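Side-chain contact in glutamine synthetase (Streptomyces coelicolor, PDB 4BAX), which is an enzyme of the glutamine synthetase family, assembled from ten chains, each with a beta-grasp domain and a catalytic domain: residues Thr47-Gly52 with Thr87-Asn92. Residues are numbered along the deposited sequence; the frame is centred on the assembly and turned at random.
Sequences TNQAEG and TPHPSN
The side-chain amide of Gln-49 is bonded at both ends: OE1 accepts from Thr-47 OG1 at 2.7 Å and, weakly, from Trp-10 NE1, while NE2 crosses between the loops and donates to Ser-91 OG over 3.2 Å. Bonds on both atoms thus restrain the amide's rotation. The serine hydroxyl stands 23° out of the amide plane. A second bond runs between the two loops from the imidazole of His-89, whose NE2 donates to the backbone Gln-49 O at 3.2 Å, with the acceptor near the ring edge but somewhat off its plane. Gln-49 therefore engages the turn with both its backbone and its side chain.

Between these bonds the aliphatic part of Gln-49 packs on the imidazole, with CB 3.8 Å from His-89 CE1, while the amide and ring planes are inclined 58° to one another. The glutamine chain is extended beyond CG (chi2 168°), which carries the amide past the ring to the serine. The ring is fixed from its own loop as well: Ser-91 N donates almost straight to His-89 ND1 at 3.0 Å, in the ring plane, consistent with a proton on NE2. Pro-90 CD lies above one ring face, toward the rim; Gln-49 CB is on the opposite side of the ring plane, out beyond the rim.

His-89 to Asn-92 form a type I beta turn, closed by Asn-92 N to His-89 O at 2.9 Å, and Asn-92 OD1 caps Ala-95 N at the start of helix 94-103. This buried polar contact joins the loop between strands 40-43 and 56-66 of the five-stranded beta-grasp sheet to the connection from strand 75-82 into helix 94-103, probably near where the beta-grasp part gives way to the catalytic part, as in other glutamine synthetases.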
loop_
_atom_site.group_PDB
_atom_site.type_symbol
_atom_site.label_atom_id
_atom_site.label_comp_id
_atom_site.label_asym_id
_atom_site.label_seq_id
_atom_site.Cartn_x
_atom_site.Cartn_y
_atom_site.Cartn_z
ATOM N N THR A 47 22.291 -30.455 -14.821
ATOM C CA THR A 47 22.473 -29.484 -15.909
ATOM C C THR A 47 21.997 -29.922 -17.307
ATOM O O THR A 47 22.370 -29.291 -18.302
ATOM C CB THR A 47 23.944 -28.987 -15.998
ATOM O OG1 THR A 47 24.826 -30.108 -16.144
ATOM C CG2 THR A 47 24.323 -28.215 -14.741
ATOM N N ASN A 48 21.210 -30.998 -17.389
ATOM C CA ASN A 48 20.684 -31.495 -18.677
ATOM C C ASN A 48 21.811 -32.044 -19.561
ATOM O O ASN A 48 21.681 -32.177 -20.779
ATOM C CB ASN A 48 19.886 -30.396 -19.399
ATOM C CG ASN A 48 18.620 -30.001 -18.645
ATOM O OD1 ASN A 48 17.971 -30.839 -18.024
ATOM N ND2 ASN A 48 18.320 -28.702 -18.624
ATOM N N GLN A 49 22.922 -32.343 -18.898
ATOM C CA GLN A 49 24.099 -32.969 -19.483
ATOM C C GLN A 49 24.188 -34.373 -18.929
ATOM O O GLN A 49 25.237 -35.025 -18.932
ATOM C CB GLN A 49 25.318 -32.129 -19.157
ATOM C CG GLN A 49 25.325 -30.849 -19.957
ATOM C CD GLN A 49 26.333 -29.863 -19.461
ATOM O OE1 GLN A 49 26.478 -29.679 -18.255
ATOM N NE2 GLN A 49 27.047 -29.225 -20.378
ATOM N N ALA A 50 23.053 -34.796 -18.396
ATOM C CA ALA A 50 22.771 -36.172 -18.072
ATOM C C ALA A 50 21.249 -36.273 -17.981
ATOM O O ALA A 50 20.599 -36.755 -18.911
ATOM C CB ALA A 50 23.404 -36.552 -16.746
ATOM N N GLU A 51 20.693 -35.744 -16.885
ATOM C CA GLU A 51 19.328 -36.041 -16.425
ATOM C C GLU A 51 19.190 -37.572 -16.322
ATOM O O GLU A 51 18.132 -38.153 -16.584
ATOM C CB GLU A 51 18.238 -35.394 -17.319
ATOM C CG GLU A 51 18.161 -33.847 -17.347
ATOM C CD GLU A 51 17.900 -33.194 -15.987
ATOM O OE1 GLU A 51 17.274 -33.830 -15.115
ATOM O OE2 GLU A 51 18.321 -32.037 -15.781
ATOM N N GLY A 52 20.297 -38.196 -15.904
ATOM C CA GLY A 52 20.481 -39.641 -15.878
ATOM C C GLY A 52 21.422 -40.081 -14.759
ATOM O O GLY A 52 21.687 -39.315 -13.829
ATOM N N THR A 87 37.261 -36.752 -23.740
ATOM C CA THR A 87 36.708 -36.451 -25.054
ATOM C C THR A 87 35.579 -35.433 -24.889
ATOM O O THR A 87 35.041 -35.287 -23.789
ATOM C CB THR A 87 36.184 -37.744 -25.751
ATOM O OG1 THR A 87 35.084 -38.289 -25.015
ATOM C CG2 THR A 87 37.282 -38.789 -25.817
ATOM N N PRO A 88 35.228 -34.709 -25.973
ATOM C CA PRO A 88 34.143 -33.722 -25.855
ATOM C C PRO A 88 32.809 -34.370 -25.513
ATOM O O PRO A 88 32.486 -35.453 -26.020
ATOM C CB PRO A 88 34.074 -33.099 -27.262
ATOM C CG PRO A 88 35.425 -33.321 -27.846
ATOM C CD PRO A 88 35.923 -34.620 -27.275
ATOM N N HIS A 89 32.077 -33.718 -24.613
ATOM C CA HIS A 89 30.736 -34.120 -24.218
ATOM C C HIS A 89 29.839 -33.780 -25.413
ATOM O O HIS A 89 30.191 -32.900 -26.204
ATOM C CB HIS A 89 30.334 -33.331 -22.965
ATOM C CG HIS A 89 29.035 -33.764 -22.365
ATOM N ND1 HIS A 89 27.816 -33.326 -22.848
ATOM C CD2 HIS A 89 28.757 -34.579 -21.318
ATOM C CE1 HIS A 89 26.844 -33.863 -22.133
ATOM N NE2 HIS A 89 27.388 -34.627 -21.199
ATOM N N PRO A 90 28.699 -34.480 -25.575
ATOM C CA PRO A 90 27.790 -34.196 -26.701
ATOM C C PRO A 90 27.283 -32.743 -26.732
ATOM O O PRO A 90 27.064 -32.195 -27.813
ATOM C CB PRO A 90 26.633 -35.161 -26.452
ATOM C CG PRO A 90 27.275 -36.328 -25.791
ATOM C CD PRO A 90 28.366 -35.753 -24.915
ATOM N N SER A 91 27.130 -32.124 -25.565
ATOM C CA SER A 91 26.727 -30.726 -25.487
ATOM C C SER A 91 27.799 -29.782 -26.025
ATOM O O SER A 91 27.489 -28.643 -26.389
ATOM C CB SER A 91 26.352 -30.347 -24.056
ATOM O OG SER A 91 27.328 -30.821 -23.151
ATOM N N ASN A 92 29.056 -30.237 -26.052
ATOM C CA ASN A 92 30.177 -29.389 -26.473
ATOM C C ASN A 92 30.071 -29.019 -27.954
ATOM O O ASN A 92 30.099 -29.903 -28.800
ATOM C CB ASN A 92 31.493 -30.106 -26.170
ATOM C CG ASN A 92 32.730 -29.250 -26.442
ATOM O OD1 ASN A 92 32.737 -28.377 -27.317
ATOM N ND2 ASN A 92 33.798 -29.534 -25.714
#